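Local coordinates for putative tetR-family transcriptional regulator (Streptomyces coelicolor, PDB 3FIW), which probably binds DNA through a helix-turn-helix motif and probably represses transcription, as a member of the TetR family, at residues Arg109-Arg114 with Phe160-Val165. Numbering follows the deposited sequence.
Sequences RTLLAR and FTVGCV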
ATOM      1  N   ARG A 109      10.483   6.524   6.031  1.00 28.13           N
ATOM      2  CA  ARG A 109      10.989   7.879   5.980  1.00 28.44           C
ATOM      3  C   ARG A 109      11.256   8.272   4.500  1.00 28.33           C
ATOM      4  O   ARG A 109      10.885   9.365   4.045  1.00 26.74           O
ATOM      5  CB  ARG A 109      12.259   7.976   6.842  1.00 27.50           C
ATOM      6  CG  ARG A 109      12.951   9.361   6.907  1.00 30.74           C
ATOM      7  CD  ARG A 109      14.376   9.270   7.539  1.00 27.69           C
ATOM      8  NE  ARG A 109      14.285   8.656   8.860  1.00 30.63           N
ATOM      9  CZ  ARG A 109      14.871   7.510   9.229  1.00 31.60           C
ATOM     10  NH1 ARG A 109      15.685   6.844   8.401  1.00 30.55           N
ATOM     11  NH2 ARG A 109      14.694   7.069  10.468  1.00 31.21           N
ATOM     12  N   THR A 110      11.826   7.343   3.743  1.00 28.75           N
ATOM     13  CA  THR A 110      12.137   7.617   2.338  1.00 29.32           C
ATOM     14  C   THR A 110      10.876   7.918   1.548  1.00 30.28           C
ATOM     15  O   THR A 110      10.861   8.910   0.804  1.00 31.14           O
ATOM     16  CB  THR A 110      12.989   6.521   1.717  1.00 29.79           C
ATOM     17  OG1 THR A 110      14.182   6.374   2.504  1.00 32.68           O
ATOM     18  CG2 THR A 110      13.436   6.880   0.316  1.00 28.70           C
ATOM     19  N   LEU A 111       9.802   7.135   1.770  1.00 28.94           N
ATOM     20  CA  LEU A 111       8.616   7.234   0.966  1.00 28.88           C
ATOM     21  C   LEU A 111       7.915   8.525   1.318  1.00 30.12           C
ATOM     22  O   LEU A 111       7.416   9.229   0.428  1.00 30.64           O
ATOM     23  CB  LEU A 111       7.707   6.000   1.186  1.00 28.57           C
ATOM     24  CG  LEU A 111       8.174   4.618   0.672  1.00 28.02           C
ATOM     25  CD1 LEU A 111       7.136   3.539   1.046  1.00 24.54           C
ATOM     26  CD2 LEU A 111       8.438   4.592  -0.889  1.00 18.47           C
ATOM     27  N   LEU A 112       7.941   8.878   2.616  1.00 30.53           N
ATOM     28  CA  LEU A 112       7.304  10.120   3.092  1.00 29.22           C
ATOM     29  C   LEU A 112       8.036  11.403   2.699  1.00 30.16           C
ATOM     30  O   LEU A 112       7.470  12.541   2.837  1.00 30.47           O
ATOM     31  CB  LEU A 112       7.133  10.084   4.614  1.00 28.44           C
ATOM     32  CG  LEU A 112       6.024   9.223   5.239  1.00 28.17           C
ATOM     33  CD1 LEU A 112       6.244   9.091   6.742  1.00 23.13           C
ATOM     34  CD2 LEU A 112       4.629   9.817   4.966  1.00 24.22           C
ATOM     35  N   ALA A 113       9.273  11.251   2.230  1.00 30.55           N
ATOM     36  CA  ALA A 113      10.148  12.400   1.954  1.00 31.00           C
ATOM     37  C   ALA A 113       9.754  13.224   0.738  1.00 30.93           C
ATOM     38  O   ALA A 113      10.235  14.336   0.559  1.00 32.39           O
ATOM     39  CB  ALA A 113      11.614  11.915   1.820  1.00 31.12           C
ATOM     40  N   ARG A 114       8.916  12.670  -0.121  1.00 31.64           N
ATOM     41  CA  ARG A 114       8.390  13.372  -1.296  1.00 31.79           C
ATOM     42  C   ARG A 114       6.899  13.225  -1.232  1.00 32.51           C
ATOM     43  O   ARG A 114       6.394  12.146  -0.851  1.00 33.35           O
ATOM     44  CB  ARG A 114       8.861  12.707  -2.593  1.00 31.78           C
ATOM     45  CG  ARG A 114      10.343  12.868  -2.871  1.00 31.42           C
ATOM     46  CD  ARG A 114      10.724  14.338  -2.966  1.00 30.55           C
ATOM     47  NE  ARG A 114      12.156  14.475  -3.248  1.00 31.70           N
ATOM     48  CZ  ARG A 114      12.768  15.604  -3.617  1.00 28.70           C
ATOM     49  NH1 ARG A 114      12.091  16.740  -3.721  1.00 24.98           N
ATOM     50  NH2 ARG A 114      14.085  15.583  -3.866  1.00 25.91           N
ATOM     51  N   PHE A 160       3.828  -3.935   4.057  1.00 27.70           N
ATOM     52  CA  PHE A 160       3.131  -3.209   5.115  1.00 28.03           C
ATOM     53  C   PHE A 160       3.428  -1.699   5.087  1.00 27.46           C
ATOM     54  O   PHE A 160       2.512  -0.885   5.170  1.00 25.16           O
ATOM     55  CB  PHE A 160       3.421  -3.863   6.482  1.00 28.32           C
ATOM     56  CG  PHE A 160       3.093  -2.989   7.688  1.00 29.78           C
ATOM     57  CD1 PHE A 160       1.783  -2.814   8.103  1.00 28.61           C
ATOM     58  CD2 PHE A 160       4.121  -2.357   8.406  1.00 29.15           C
ATOM     59  CE1 PHE A 160       1.490  -2.018   9.199  1.00 27.81           C
ATOM     60  CE2 PHE A 160       3.823  -1.549   9.501  1.00 26.03           C
ATOM     61  CZ  PHE A 160       2.554  -1.416   9.911  1.00 26.65           C
ATOM     62  N   THR A 161       4.699  -1.320   4.974  1.00 28.74           N
ATOM     63  CA  THR A 161       5.067   0.127   4.918  1.00 28.09           C
ATOM     64  C   THR A 161       4.443   0.868   3.731  1.00 29.50           C
ATOM     65  O   THR A 161       3.921   2.024   3.866  1.00 29.47           O
ATOM     66  CB  THR A 161       6.586   0.339   4.903  1.00 30.09           C
ATOM     67  OG1 THR A 161       7.235  -0.457   5.928  1.00 29.34           O
ATOM     68  CG2 THR A 161       6.952   1.807   5.020  1.00 26.25           C
ATOM     69  N   VAL A 162       4.426   0.226   2.566  1.00 29.13           N
ATOM     70  CA  VAL A 162       3.755   0.845   1.406  1.00 28.04           C
ATOM     71  C   VAL A 162       2.292   1.147   1.727  1.00 27.73           C
ATOM     72  O   VAL A 162       1.798   2.268   1.563  1.00 29.44           O
ATOM     73  CB  VAL A 162       3.964  -0.004   0.120  1.00 27.14           C
ATOM     74  CG1 VAL A 162       3.119   0.522  -1.093  1.00 25.18           C
ATOM     75  CG2 VAL A 162       5.388   0.078  -0.246  1.00 25.75           C
ATOM     76  N   GLY A 163       1.597   0.152   2.238  1.00 27.62           N
ATOM     77  CA  GLY A 163       0.209   0.325   2.566  1.00 25.61           C
ATOM     78  C   GLY A 163       0.028   1.376   3.630  1.00 26.68           C
ATOM     79  O   GLY A 163      -0.909   2.187   3.541  1.00 24.84           O
ATOM     80  N   CYS A 164       0.897   1.382   4.650  1.00 26.94           N
ATOM     81  CA  CYS A 164       0.822   2.451   5.682  1.00 27.48           C
ATOM     82  C   CYS A 164       0.967   3.853   5.109  1.00 27.06           C
ATOM     83  O   CYS A 164       0.127   4.772   5.384  1.00 27.34           O
ATOM     84  CB  CYS A 164       1.911   2.242   6.724  1.00 28.37           C
ATOM     85  SG  CYS A 164       1.599   0.919   7.885  1.00 29.72           S
ATOM     86  N   VAL A 165       2.059   4.031   4.344  1.00 26.40           N
ATOM     87  CA  VAL A 165       2.407   5.351   3.794  1.00 27.32           C
ATOM     88  C   VAL A 165       1.375   5.841   2.765  1.00 28.83           C
ATOM     89  O   VAL A 165       1.053   7.007   2.746  1.00 28.95           O
ATOM     90  CB  VAL A 165       3.855   5.469   3.253  1.00 28.00           C
ATOM     91  CG1 VAL A 165       4.081   6.856   2.619  1.00 22.95           C
ATOM     92  CG2 VAL A 165       4.916   5.264   4.380  1.00 25.06           C
TER
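Thr161, whose CG2 faces CD1 of Leu111 at 4.3 Å, has its polar end settled within its own helix: OG1 is hydrogen-bonded to the carbonyl oxygen of Ala157, and the backbone O of Thr161 accepts a bond from N of Val165, 2.8 Å away. The methyl group is the part that meets Leu111, and the joint between the two helices is wholly apolar. Val165 and Leu111, both buried, share the bulk of it about equally. CG1 of Val165, anti to the backbone N (chi1 176°), reaches between two neighbouring leucines, lying 3.8 Å from CD2 of Leu112 and 4.0 Å from CB of Leu111. The other branch, CG2, approaches CG of Leu112 at 4.2 Å, so both methyls of the valine bear on this leucine, whose side chain crosses that of Val165 at a slant. Farther out, Leu111 extends its CD1 toward the preceding turn of the partner helix, where it comes within 4.1 Å of CG2 of Val162. The contact joins the last part of helix 96-112 to the long helix 147-170 inside the all-helical C-terminal domain, which in TetR-family relatives binds ligands and forms the dimer. Ala118 of helix 117-123 touches Val165, and His121 and Met81 border Leu111. Phe160 and Cys164 pack on Gly196 and Arg159 of the second subunit, whose Phe193 also neighbours Thr161, placing helix 147-170 between helix 96-112 and the dimer partner.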